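Local structure of carbohydrate kinase, FGGY (Rhodospirillum rubrum, 3IFR) at residues A[14-22]-A[33-41]; A[56-67]-A[226-234]. The protein probably phosphorylates D-xylulose at the expense of ATP, as a carbohydrate kinase of the FGGY family. All coordinates share one frame; numbering follows the deposited sequence.

Contact 1: A[14-22]-A[33-41]; sequences IGTTSTIAI and VASRPTTLS
Thr19 and Arg36 face each other as an antiparallel hydrogen-bonded pair, as do Ala21 and Ala34. Thr19 N gives a nearly straight bond to Arg36 O (2.7 Å, 172° at the hydrogen), whereas the return bond from Arg36 N to Thr19 O is more bent (130°). Ala21 and Ala34 exchange two bonds, Ala21 N to Ala34 O and Ala34 N to Ala21 O, both of 2.8 Å. Beyond the strands, Thr38 N bonds to Thr17 O at 3.0 Å.

A water adds a further polar link. It donates to Gly15 O (2.6 Å) and hydrogen-bonds Thr19 OG1 and Thr38 OG1; both hydroxyls also turn to the side chain of Asn58.

Apolar contacts follow the opposite face. Ile22 sets CG1 between its backbone N and carbonyl carbon (chi1 69°), which leaves CG2 to lie beside Val33 CG2 at 4.0 Å. Ile20 CG1 meets Ser35 CB (3.9 Å). Away from the strands, Thr16 CG2, in the turn before strand 18-25, touches Leu40 CD2.

This is the beta hairpin 18-25/29-37 at the edge of the N-terminal-domain sheet; the turn before its first strand probably corresponds to the first phosphate-binding loop of the actin-like ATPase fold.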
ATOM      1  N   ILE A  14       5.410  -7.581  -8.476  1.00 15.55           N
ATOM      2  CA  ILE A  14       4.385  -7.597  -9.493  1.00 18.13           C
ATOM      3  C   ILE A  14       3.544  -6.347  -9.270  1.00 19.13           C
ATOM      4  O   ILE A  14       2.494  -6.384  -8.599  1.00 20.38           O
ATOM      5  CB  ILE A  14       3.491  -8.850  -9.413  1.00 16.82           C
ATOM      6  CG1 ILE A  14       4.151 -10.036 -10.098  1.00 20.72           C
ATOM      7  CG2 ILE A  14       2.280  -8.654 -10.257  1.00 18.01           C
ATOM      8  CD1 ILE A  14       5.412 -10.485  -9.525  1.00 21.62           C
ATOM      9  N   GLY A  15       4.020  -5.237  -9.828  1.00 17.95           N
ATOM     10  CA  GLY A  15       3.436  -3.935  -9.570  1.00 19.82           C
ATOM     11  C   GLY A  15       2.346  -3.611 -10.548  1.00 20.60           C
ATOM     12  O   GLY A  15       2.124  -4.342 -11.509  1.00 24.02           O
ATOM     13  N   THR A  16       1.688  -2.495 -10.330  1.00 19.53           N
ATOM     14  CA  THR A  16       0.560  -2.138 -11.128  1.00 20.57           C
ATOM     15  C   THR A  16       0.945  -1.698 -12.520  1.00 23.41           C
ATOM     16  O   THR A  16       0.299  -2.115 -13.493  1.00 26.64           O
ATOM     17  CB  THR A  16      -0.253  -1.025 -10.477  1.00 21.83           C
ATOM     18  OG1 THR A  16      -1.062  -1.616  -9.495  1.00 25.13           O
ATOM     19  CG2 THR A  16      -1.248  -0.407 -11.505  1.00 25.63           C
ATOM     20  N   THR A  17       1.925  -0.812 -12.638  1.00 19.87           N
ATOM     21  CA  THR A  17       2.358  -0.408 -13.968  1.00 25.10           C
ATOM     22  C   THR A  17       3.774  -0.900 -14.291  1.00 25.11           C
ATOM     23  O   THR A  17       4.341  -0.591 -15.347  1.00 23.12           O
ATOM     24  CB  THR A  17       2.280   1.110 -14.169  1.00 28.38           C
ATOM     25  OG1 THR A  17       3.211   1.732 -13.294  1.00 24.12           O
ATOM     26  CG2 THR A  17       0.846   1.632 -13.897  1.00 28.52           C
ATOM     27  N   SER A  18       4.315  -1.720 -13.399  1.00 23.27           N
ATOM     28  CA  SER A  18       5.690  -2.130 -13.529  1.00 22.64           C
ATOM     29  C   SER A  18       6.073  -3.446 -12.781  1.00 22.29           C
ATOM     30  O   SER A  18       5.642  -3.657 -11.656  1.00 21.52           O
ATOM     31  CB  SER A  18       6.499  -0.974 -13.007  1.00 21.85           C
ATOM     32  OG  SER A  18       7.786  -1.115 -13.472  1.00 28.56           O
ATOM     33  N   THR A  19       6.857  -4.323 -13.414  1.00 20.62           N
ATOM     34  CA  THR A  19       7.333  -5.537 -12.775  1.00 17.85           C
ATOM     35  C   THR A  19       8.820  -5.379 -12.545  1.00 17.45           C
ATOM     36  O   THR A  19       9.568  -5.174 -13.481  1.00 19.38           O
ATOM     37  CB  THR A  19       7.131  -6.808 -13.633  1.00 18.98           C
ATOM     38  OG1 THR A  19       5.755  -7.000 -13.921  1.00 17.33           O
ATOM     39  CG2 THR A  19       7.651  -8.039 -12.896  1.00 16.94           C
ATOM     40  N   ILE A  20       9.249  -5.478 -11.295  1.00 19.11           N
ATOM     41  CA  ILE A  20      10.592  -5.080 -10.905  1.00 16.88           C
ATOM     42  C   ILE A  20      11.190  -6.205 -10.119  1.00 17.41           C
ATOM     43  O   ILE A  20      10.512  -6.763  -9.266  1.00 19.32           O
ATOM     44  CB  ILE A  20      10.532  -3.852 -10.022  1.00 16.94           C
ATOM     45  CG1 ILE A  20       9.973  -2.667 -10.815  1.00 18.74           C
ATOM     46  CG2 ILE A  20      11.923  -3.511  -9.496  1.00 18.77           C
ATOM     47  CD1 ILE A  20       9.570  -1.475  -9.932  1.00 20.53           C
ATOM     48  N   ALA A  21      12.428  -6.564 -10.423  1.00 16.80           N
ATOM     49  CA  ALA A  21      13.151  -7.564  -9.641  1.00 20.73           C
ATOM     50  C   ALA A  21      14.517  -7.021  -9.259  1.00 22.82           C
ATOM     51  O   ALA A  21      15.157  -6.330 -10.060  1.00 22.25           O
ATOM     52  CB  ALA A  21      13.352  -8.835 -10.422  1.00 17.91           C
ATOM     53  N   ILE A  22      14.982  -7.401  -8.071  1.00 20.61           N
ATOM     54  CA  ILE A  22      16.311  -7.012  -7.623  1.00 24.24           C
ATOM     55  C   ILE A  22      17.110  -8.175  -7.052  1.00 23.75           C
ATOM     56  O   ILE A  22      16.547  -9.143  -6.494  1.00 21.56           O
ATOM     57  CB  ILE A  22      16.238  -5.926  -6.546  1.00 21.96           C
ATOM     58  CG1 ILE A  22      15.642  -6.536  -5.276  1.00 22.39           C
ATOM     59  CG2 ILE A  22      15.387  -4.752  -7.056  1.00 24.37           C
ATOM     60  CD1 ILE A  22      15.301  -5.507  -4.196  1.00 23.81           C
ATOM     61  N   VAL A  33      19.131  -4.567 -10.842  1.00 26.09           N
ATOM     62  CA  VAL A  33      17.700  -4.252 -10.849  1.00 27.95           C
ATOM     63  C   VAL A  33      17.190  -4.443 -12.255  1.00 26.40           C
ATOM     64  O   VAL A  33      17.797  -3.934 -13.186  1.00 29.58           O
ATOM     65  CB  VAL A  33      17.419  -2.783 -10.368  1.00 28.51           C
ATOM     66  CG1 VAL A  33      15.932  -2.494 -10.289  1.00 23.10           C
ATOM     67  CG2 VAL A  33      18.027  -2.560  -9.018  1.00 28.21           C
ATOM     68  N   ALA A  34      16.101  -5.193 -12.429  1.00 26.75           N
ATOM     69  CA  ALA A  34      15.424  -5.240 -13.738  1.00 23.29           C
ATOM     70  C   ALA A  34      13.937  -4.870 -13.663  1.00 21.88           C
ATOM     71  O   ALA A  34      13.262  -5.201 -12.693  1.00 19.67           O
ATOM     72  CB  ALA A  34      15.599  -6.605 -14.391  1.00 23.62           C
ATOM     73  N   SER A  35      13.433  -4.186 -14.696  1.00 21.99           N
ATOM     74  CA  SER A  35      12.018  -3.860 -14.761  1.00 21.71           C
ATOM     75  C   SER A  35      11.382  -4.055 -16.134  1.00 23.72           C
ATOM     76  O   SER A  35      12.061  -4.208 -17.143  1.00 24.19           O
ATOM     77  CB  SER A  35      11.748  -2.440 -14.275  1.00 20.86           C
ATOM     78  OG  SER A  35      12.164  -1.495 -15.234  1.00 24.82           O
ATOM     79  N   ARG A  36      10.053  -4.047 -16.146  1.00 22.56           N
ATOM     80  CA  ARG A  36       9.291  -4.190 -17.370  1.00 22.75           C
ATOM     81  C   ARG A  36       7.943  -3.542 -17.104  1.00 25.23           C
ATOM     82  O   ARG A  36       7.368  -3.710 -16.013  1.00 22.77           O
ATOM     83  CB  ARG A  36       9.077  -5.671 -17.753  1.00 20.90           C
ATOM     84  CG  ARG A  36      10.311  -6.473 -18.215  1.00 20.42           C
ATOM     85  CD  ARG A  36      10.952  -5.886 -19.476  1.00 23.86           C
ATOM     86  NE  ARG A  36      12.036  -6.732 -19.989  1.00 24.30           N
ATOM     87  CZ  ARG A  36      13.284  -6.680 -19.539  1.00 21.43           C
ATOM     88  NH1 ARG A  36      13.577  -5.837 -18.569  1.00 20.37           N
ATOM     89  NH2 ARG A  36      14.234  -7.472 -20.042  1.00 19.97           N
ATOM     90  N   PRO A  37       7.421  -2.818 -18.108  1.00 26.84           N
ATOM     91  CA  PRO A  37       6.118  -2.170 -18.008  1.00 25.55           C
ATOM     92  C   PRO A  37       4.981  -3.217 -17.976  1.00 24.16           C
ATOM     93  O   PRO A  37       5.102  -4.303 -18.559  1.00 19.69           O
ATOM     94  CB  PRO A  37       6.050  -1.343 -19.313  1.00 24.93           C
ATOM     95  CG  PRO A  37       7.452  -1.289 -19.809  1.00 26.63           C
ATOM     96  CD  PRO A  37       8.016  -2.612 -19.440  1.00 24.29           C
ATOM     97  N   THR A  38       3.890  -2.878 -17.298  1.00 21.69           N
ATOM     98  CA  THR A  38       2.741  -3.761 -17.219  1.00 24.82           C
ATOM     99  C   THR A  38       1.617  -2.902 -17.633  1.00 26.01           C
ATOM    100  O   THR A  38       1.636  -1.714 -17.300  1.00 22.49           O
ATOM    101  CB  THR A  38       2.460  -4.167 -15.783  1.00 25.08           C
ATOM    102  OG1 THR A  38       3.611  -4.831 -15.269  1.00 23.74           O
ATOM    103  CG2 THR A  38       1.219  -5.057 -15.696  1.00 22.82           C
ATOM    104  N   THR A  39       0.652  -3.482 -18.360  1.00 26.27           N
ATOM    105  CA  THR A  39      -0.477  -2.711 -18.870  1.00 26.18           C
ATOM    106  C   THR A  39      -1.688  -2.769 -17.938  1.00 28.33           C
ATOM    107  O   THR A  39      -2.152  -3.857 -17.562  1.00 27.88           O
ATOM    108  CB  THR A  39      -0.926  -3.198 -20.256  1.00 31.45           C
ATOM    109  OG1 THR A  39       0.185  -3.209 -21.162  1.00 28.84           O
ATOM    110  CG2 THR A  39      -2.043  -2.298 -20.799  1.00 27.68           C
ATOM    111  N   LEU A  40      -2.173  -1.598 -17.539  1.00 25.57           N
ATOM    112  CA  LEU A  40      -3.469  -1.478 -16.883  1.00 25.17           C
ATOM    113  C   LEU A  40      -4.459  -1.259 -17.997  1.00 28.81           C
ATOM    114  O   LEU A  40      -4.358  -0.253 -18.701  1.00 31.43           O
ATOM    115  CB  LEU A  40      -3.467  -0.238 -15.993  1.00 26.10           C
ATOM    116  CG  LEU A  40      -4.607   0.011 -15.004  1.00 26.60           C
ATOM    117  CD1 LEU A  40      -5.007  -1.271 -14.269  1.00 25.99           C
ATOM    118  CD2 LEU A  40      -4.133   1.042 -13.989  1.00 22.28           C
ATOM    119  N   SER A  41      -5.394  -2.185 -18.199  1.00 25.35           N
ATOM    120  CA  SER A  41      -6.477  -1.954 -19.146  1.00 27.17           C
ATOM    121  C   SER A  41      -7.735  -1.478 -18.439  1.00 28.87           C
ATOM    122  O   SER A  41      -7.950  -1.775 -17.259  1.00 26.54           O
ATOM    123  CB  SER A  41      -6.827  -3.229 -19.923  1.00 25.11           C
ATOM    124  OG  SER A  41      -5.668  -3.783 -20.510  1.00 29.03           O
TER
HETATM  125  O   HOH W   1       3.488  -6.119 -12.878  1.00 20.57           O

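Contact 2: A[56-67]-A[226-234]; sequences WDNARAVLAELK and EAAALTGLP
Helix 52-70, which packs on strands 8-14, 18-25 and 29-37 of the N-terminal-domain sheet, meets the C-terminal end of helix 225-231 here, the two short axes inclined at 71° and 9.4 Å apart at their closest. Arg60 makes one of the two side-chain hydrogen bonds across the contact. Its chain bends at chi3 (72°), bringing NE to Leu230 O at 3.0 Å in an almost straight bond (165°). The carbonyl oxygen lies close to the guanidinium plane, but NE stands above the carbonyl plane, away from the lone-pair directions. Leu230 CD2 covers one face of the same guanidinium group, off centre, while Leu230 CD1 turns to the edge of the Trp56 ring and lies 4.0 Å from CZ2. Arg60 NH1 also forms a long salt bridge with Asp57 on its own helix.

Thr231 ends the shorter helix in an ST turn: OG1 accepts from Leu233 N and itself donates to Ala227 O (2.6 Å). Ala227 O thus takes two bonds, from Thr231 N and Thr231 OG1, which approach from opposite faces of its plane. With OG1 turned back over the helix in this way, the methyl CG2 is left to touch Trp56 CH2 (3.8 Å) and Arg60 CG.

Gly232 leaves the helix with positive phi, and its carbonyl is caught by Lys67, whose extended chain carries NZ to within 2.9 Å of Gly232 O, in the carbonyl plane and on a lone pair. Between these polar links Leu63 fills the inner side. Its CB lies against Thr231 O, and its CD1 is pressed against Leu233 CD2 at 3.5 Å, tighter than usual for two methyl groups. Leu63 also touches Ile10 of strand 8-14, so the same side chain bridges the strand and the chain leaving helix 225-231.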
ATOM      1  N   TRP A  56       3.607 -12.847 -15.740  1.00 18.23           N
ATOM      2  CA  TRP A  56       4.484 -14.019 -15.771  1.00 20.06           C
ATOM      3  C   TRP A  56       5.585 -13.834 -16.778  1.00 19.85           C
ATOM      4  O   TRP A  56       6.737 -14.169 -16.535  1.00 21.46           O
ATOM      5  CB  TRP A  56       3.686 -15.282 -16.106  1.00 19.75           C
ATOM      6  CG  TRP A  56       4.545 -16.481 -16.232  1.00 22.65           C
ATOM      7  CD1 TRP A  56       4.682 -17.260 -17.337  1.00 20.85           C
ATOM      8  CD2 TRP A  56       5.456 -17.016 -15.251  1.00 22.91           C
ATOM      9  NE1 TRP A  56       5.578 -18.273 -17.096  1.00 23.06           N
ATOM     10  CE2 TRP A  56       6.075 -18.148 -15.828  1.00 21.77           C
ATOM     11  CE3 TRP A  56       5.800 -16.658 -13.938  1.00 22.95           C
ATOM     12  CZ2 TRP A  56       7.004 -18.945 -15.141  1.00 21.29           C
ATOM     13  CZ3 TRP A  56       6.735 -17.461 -13.250  1.00 22.87           C
ATOM     14  CH2 TRP A  56       7.318 -18.599 -13.862  1.00 20.76           C
ATOM     15  N   ASP A  57       5.220 -13.287 -17.930  1.00 20.70           N
ATOM     16  CA  ASP A  57       6.217 -12.942 -18.924  1.00 18.73           C
ATOM     17  C   ASP A  57       7.161 -11.868 -18.459  1.00 18.89           C
ATOM     18  O   ASP A  57       8.364 -11.988 -18.643  1.00 20.88           O
ATOM     19  CB  ASP A  57       5.571 -12.524 -20.224  1.00 22.69           C
ATOM     20  CG  ASP A  57       6.137 -13.286 -21.357  1.00 28.58           C
ATOM     21  OD1 ASP A  57       6.881 -12.667 -22.152  1.00 29.47           O
ATOM     22  OD2 ASP A  57       5.881 -14.530 -21.375  1.00 27.26           O
ATOM     23  N   ASN A  58       6.613 -10.795 -17.889  1.00 21.63           N
ATOM     24  CA  ASN A  58       7.444  -9.794 -17.195  1.00 21.52           C
ATOM     25  C   ASN A  58       8.365 -10.478 -16.176  1.00 18.73           C
ATOM     26  O   ASN A  58       9.579 -10.274 -16.203  1.00 17.56           O
ATOM     27  CB  ASN A  58       6.592  -8.740 -16.495  1.00 19.70           C
ATOM     28  CG  ASN A  58       6.097  -7.615 -17.420  1.00 20.55           C
ATOM     29  OD1 ASN A  58       5.500  -6.648 -16.932  1.00 23.32           O
ATOM     30  ND2 ASN A  58       6.326  -7.723 -18.717  1.00 19.44           N
ATOM     31  N   ALA A  59       7.817 -11.355 -15.330  1.00 19.21           N
ATOM     32  CA  ALA A  59       8.659 -11.962 -14.276  1.00 18.17           C
ATOM     33  C   ALA A  59       9.820 -12.811 -14.831  1.00 18.20           C
ATOM     34  O   ALA A  59      10.920 -12.736 -14.341  1.00 20.05           O
ATOM     35  CB  ALA A  59       7.815 -12.782 -13.289  1.00 20.87           C
ATOM     36  N   ARG A  60       9.555 -13.646 -15.822  1.00 18.61           N
ATOM     37  CA  ARG A  60      10.596 -14.391 -16.495  1.00 19.14           C
ATOM     38  C   ARG A  60      11.658 -13.497 -17.029  1.00 18.50           C
ATOM     39  O   ARG A  60      12.819 -13.780 -16.845  1.00 21.91           O
ATOM     40  CB  ARG A  60       9.992 -15.142 -17.690  1.00 23.24           C
ATOM     41  CG  ARG A  60       9.211 -16.376 -17.287  1.00 23.36           C
ATOM     42  CD  ARG A  60       8.510 -16.923 -18.460  1.00 23.63           C
ATOM     43  NE  ARG A  60       9.479 -17.541 -19.361  1.00 28.58           N
ATOM     44  CZ  ARG A  60       9.296 -17.696 -20.673  1.00 28.86           C
ATOM     45  NH1 ARG A  60       8.184 -17.256 -21.254  1.00 28.16           N
ATOM     46  NH2 ARG A  60      10.252 -18.268 -21.399  1.00 28.92           N
ATOM     47  N   ALA A  61      11.273 -12.416 -17.700  1.00 17.65           N
ATOM     48  CA  ALA A  61      12.255 -11.509 -18.340  1.00 21.01           C
ATOM     49  C   ALA A  61      13.218 -10.843 -17.355  1.00 23.35           C
ATOM     50  O   ALA A  61      14.442 -10.750 -17.576  1.00 26.84           O
ATOM     51  CB  ALA A  61      11.534 -10.426 -19.130  1.00 19.11           C
ATOM     52  N   VAL A  62      12.632 -10.347 -16.280  1.00 20.62           N
ATOM     53  CA  VAL A  62      13.313  -9.560 -15.271  1.00 21.35           C
ATOM     54  C   VAL A  62      14.208 -10.459 -14.391  1.00 21.70           C
ATOM     55  O   VAL A  62      15.299 -10.083 -14.033  1.00 22.00           O
ATOM     56  CB  VAL A  62      12.198  -8.909 -14.453  1.00 23.78           C
ATOM     57  CG1 VAL A  62      12.222  -9.340 -13.007  1.00 21.46           C
ATOM     58  CG2 VAL A  62      12.096  -7.431 -14.692  1.00 21.34           C
ATOM     59  N   LEU A  63      13.759 -11.664 -14.059  1.00 21.25           N
ATOM     60  CA  LEU A  63      14.626 -12.606 -13.333  1.00 23.99           C
ATOM     61  C   LEU A  63      15.820 -13.021 -14.205  1.00 22.19           C
ATOM     62  O   LEU A  63      16.949 -12.925 -13.781  1.00 21.79           O
ATOM     63  CB  LEU A  63      13.853 -13.856 -12.843  1.00 20.49           C
ATOM     64  CG  LEU A  63      12.745 -13.552 -11.837  1.00 21.45           C
ATOM     65  CD1 LEU A  63      11.833 -14.769 -11.518  1.00 21.68           C
ATOM     66  CD2 LEU A  63      13.378 -13.013 -10.582  1.00 17.59           C
ATOM     67  N   ALA A  64      15.561 -13.489 -15.423  1.00 22.49           N
ATOM     68  CA  ALA A  64      16.652 -13.782 -16.350  1.00 21.26           C
ATOM     69  C   ALA A  64      17.600 -12.581 -16.559  1.00 21.76           C
ATOM     70  O   ALA A  64      18.822 -12.723 -16.605  1.00 21.66           O
ATOM     71  CB  ALA A  64      16.089 -14.226 -17.640  1.00 18.81           C
ATOM     72  N   GLU A  65      17.056 -11.378 -16.668  1.00 25.00           N
ATOM     73  CA  GLU A  65      17.927 -10.206 -16.854  1.00 22.67           C
ATOM     74  C   GLU A  65      18.820  -9.980 -15.632  1.00 23.60           C
ATOM     75  O   GLU A  65      19.960  -9.550 -15.767  1.00 24.00           O
ATOM     76  CB  GLU A  65      17.124  -8.952 -17.159  1.00 21.08           C
ATOM     77  CG  GLU A  65      18.031  -7.771 -17.445  1.00 25.24           C
ATOM     78  CD  GLU A  65      17.280  -6.487 -17.688  1.00 26.43           C
ATOM     79  OE1 GLU A  65      16.384  -6.481 -18.570  1.00 28.25           O
ATOM     80  OE2 GLU A  65      17.594  -5.474 -17.021  1.00 25.85           O
ATOM     81  N   LEU A  66      18.306 -10.298 -14.442  1.00 21.80           N
ATOM     82  CA  LEU A  66      19.084 -10.200 -13.214  1.00 20.50           C
ATOM     83  C   LEU A  66      20.370 -11.028 -13.325  1.00 22.88           C
ATOM     84  O   LEU A  66      21.455 -10.543 -13.000  1.00 24.36           O
ATOM     85  CB  LEU A  66      18.267 -10.720 -12.031  1.00 22.97           C
ATOM     86  CG  LEU A  66      17.828  -9.741 -10.944  1.00 25.90           C
ATOM     87  CD1 LEU A  66      17.412  -8.410 -11.527  1.00 24.29           C
ATOM     88  CD2 LEU A  66      16.754 -10.350 -10.013  1.00 19.63           C
ATOM     89  N   LYS A  67      20.225 -12.270 -13.773  1.00 19.74           N
ATOM     90  CA  LYS A  67      21.329 -13.191 -13.972  1.00 21.15           C
ATOM     91  C   LYS A  67      22.281 -12.693 -15.048  1.00 22.95           C
ATOM     92  O   LYS A  67      23.461 -12.849 -14.932  1.00 27.65           O
ATOM     93  CB  LYS A  67      20.759 -14.532 -14.384  1.00 21.30           C
ATOM     94  CG  LYS A  67      21.671 -15.740 -14.309  1.00 24.84           C
ATOM     95  CD  LYS A  67      20.981 -16.923 -15.036  1.00 26.85           C
ATOM     96  CE  LYS A  67      21.502 -18.262 -14.579  1.00 33.26           C
ATOM     97  NZ  LYS A  67      20.611 -19.393 -15.051  1.00 29.82           N
ATOM     98  N   GLU A 226      10.312 -26.886 -14.452  1.00 22.45           N
ATOM     99  CA  GLU A 226       9.699 -26.034 -15.479  1.00 24.33           C
ATOM    100  C   GLU A 226      10.027 -24.534 -15.238  1.00 19.32           C
ATOM    101  O   GLU A 226      10.386 -23.792 -16.161  1.00 21.01           O
ATOM    102  CB  GLU A 226       8.181 -26.274 -15.555  1.00 23.58           C
ATOM    103  CG  GLU A 226       7.775 -27.570 -16.248  1.00 28.01           C
ATOM    104  CD  GLU A 226       7.803 -27.404 -17.795  1.00 37.09           C
ATOM    105  OE1 GLU A 226       8.452 -26.405 -18.248  1.00 35.26           O
ATOM    106  OE2 GLU A 226       7.183 -28.252 -18.537  1.00 36.90           O
ATOM    107  N   ALA A 227       9.966 -24.098 -13.989  1.00 17.55           N
ATOM    108  CA  ALA A 227      10.071 -22.674 -13.705  1.00 18.35           C
ATOM    109  C   ALA A 227      11.518 -22.214 -13.687  1.00 16.34           C
ATOM    110  O   ALA A 227      11.814 -21.069 -13.987  1.00 15.60           O
ATOM    111  CB  ALA A 227       9.347 -22.328 -12.438  1.00 17.90           C
ATOM    112  N   ALA A 228      12.425 -23.143 -13.400  1.00 17.06           N
ATOM    113  CA  ALA A 228      13.859 -22.869 -13.543  1.00 19.45           C
ATOM    114  C   ALA A 228      14.120 -22.628 -15.004  1.00 17.00           C
ATOM    115  O   ALA A 228      14.688 -21.634 -15.379  1.00 16.96           O
ATOM    116  CB  ALA A 228      14.723 -24.022 -13.023  1.00 18.62           C
ATOM    117  N   ALA A 229      13.645 -23.522 -15.841  1.00 18.12           N
ATOM    118  CA  ALA A 229      13.783 -23.312 -17.281  1.00 22.30           C
ATOM    119  C   ALA A 229      13.289 -21.925 -17.803  1.00 20.03           C
ATOM    120  O   ALA A 229      14.028 -21.166 -18.425  1.00 19.94           O
ATOM    121  CB  ALA A 229      13.127 -24.437 -18.015  1.00 18.89           C
ATOM    122  N   LEU A 230      12.051 -21.592 -17.523  1.00 17.45           N
ATOM    123  CA  LEU A 230      11.510 -20.342 -17.990  1.00 16.64           C
ATOM    124  C   LEU A 230      12.121 -19.078 -17.401  1.00 18.49           C
ATOM    125  O   LEU A 230      12.112 -18.028 -18.065  1.00 14.89           O
ATOM    126  CB  LEU A 230       9.999 -20.357 -17.755  1.00 19.95           C
ATOM    127  CG  LEU A 230       9.277 -21.557 -18.410  1.00 18.47           C
ATOM    128  CD1 LEU A 230       7.913 -21.852 -17.783  1.00 19.72           C
ATOM    129  CD2 LEU A 230       9.121 -21.319 -19.890  1.00 20.52           C
ATOM    130  N   THR A 231      12.626 -19.159 -16.158  1.00 18.50           N
ATOM    131  CA  THR A 231      13.129 -17.957 -15.474  1.00 20.37           C
ATOM    132  C   THR A 231      14.642 -17.804 -15.313  1.00 21.84           C
ATOM    133  O   THR A 231      15.117 -16.696 -15.051  1.00 21.39           O
ATOM    134  CB  THR A 231      12.507 -17.782 -14.086  1.00 22.74           C
ATOM    135  OG1 THR A 231      12.981 -18.830 -13.232  1.00 23.94           O
ATOM    136  CG2 THR A 231      10.979 -17.843 -14.173  1.00 22.38           C
ATOM    137  N   GLY A 232      15.405 -18.889 -15.464  1.00 22.00           N
ATOM    138  CA  GLY A 232      16.837 -18.840 -15.165  1.00 21.66           C
ATOM    139  C   GLY A 232      17.170 -19.142 -13.702  1.00 23.41           C
ATOM    140  O   GLY A 232      18.299 -19.503 -13.373  1.00 25.36           O
ATOM    141  N   LEU A 233      16.198 -18.972 -12.808  1.00 24.79           N
ATOM    142  CA  LEU A 233      16.408 -19.300 -11.385  1.00 25.29           C
ATOM    143  C   LEU A 233      16.932 -20.723 -11.218  1.00 25.64           C
ATOM    144  O   LEU A 233      16.559 -21.641 -11.963  1.00 23.83           O
ATOM    145  CB  LEU A 233      15.110 -19.126 -10.580  1.00 23.92           C
ATOM    146  CG  LEU A 233      14.821 -17.770  -9.903  1.00 25.81           C
ATOM    147  CD1 LEU A 233      15.564 -16.630 -10.530  1.00 26.65           C
ATOM    148  CD2 LEU A 233      13.305 -17.401  -9.752  1.00 20.77           C
ATOM    149  N   PRO A 234      17.811 -20.922 -10.231  1.00 27.14           N
ATOM    150  CA  PRO A 234      18.329 -22.275  -9.994  1.00 26.26           C
ATOM    151  C   PRO A 234      17.194 -23.210  -9.642  1.00 23.87           C
ATOM    152  O   PRO A 234      16.246 -22.813  -8.966  1.00 24.97           O
ATOM    153  CB  PRO A 234      19.257 -22.104  -8.773  1.00 28.75           C
ATOM    154  CG  PRO A 234      19.559 -20.658  -8.696  1.00 27.42           C
ATOM    155  CD  PRO A 234      18.362 -19.931  -9.300  1.00 24.66           C
TER

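Overall arrangement
Both contacts belong to the N-terminal domain, with centres about 14 Å apart, and contact 1 is complete before contact 2 begins along the chain. Contact 1 lies in the hairpin at one end of the six-stranded sheet. Helix 52-70, which supplies the 56-67 half of contact 2, packs on the hairpin with one flank and meets helix 225-231 with another. A salt bridge from Arg36 NH2 to Glu65 OE1 (2.8 Å) ties hairpin to helix. Helix 225-231 itself connects edge strand 219-222 to strand 238-244, so through helix 52-70 segments near the start of the domain are packed against others more than 150 residues later.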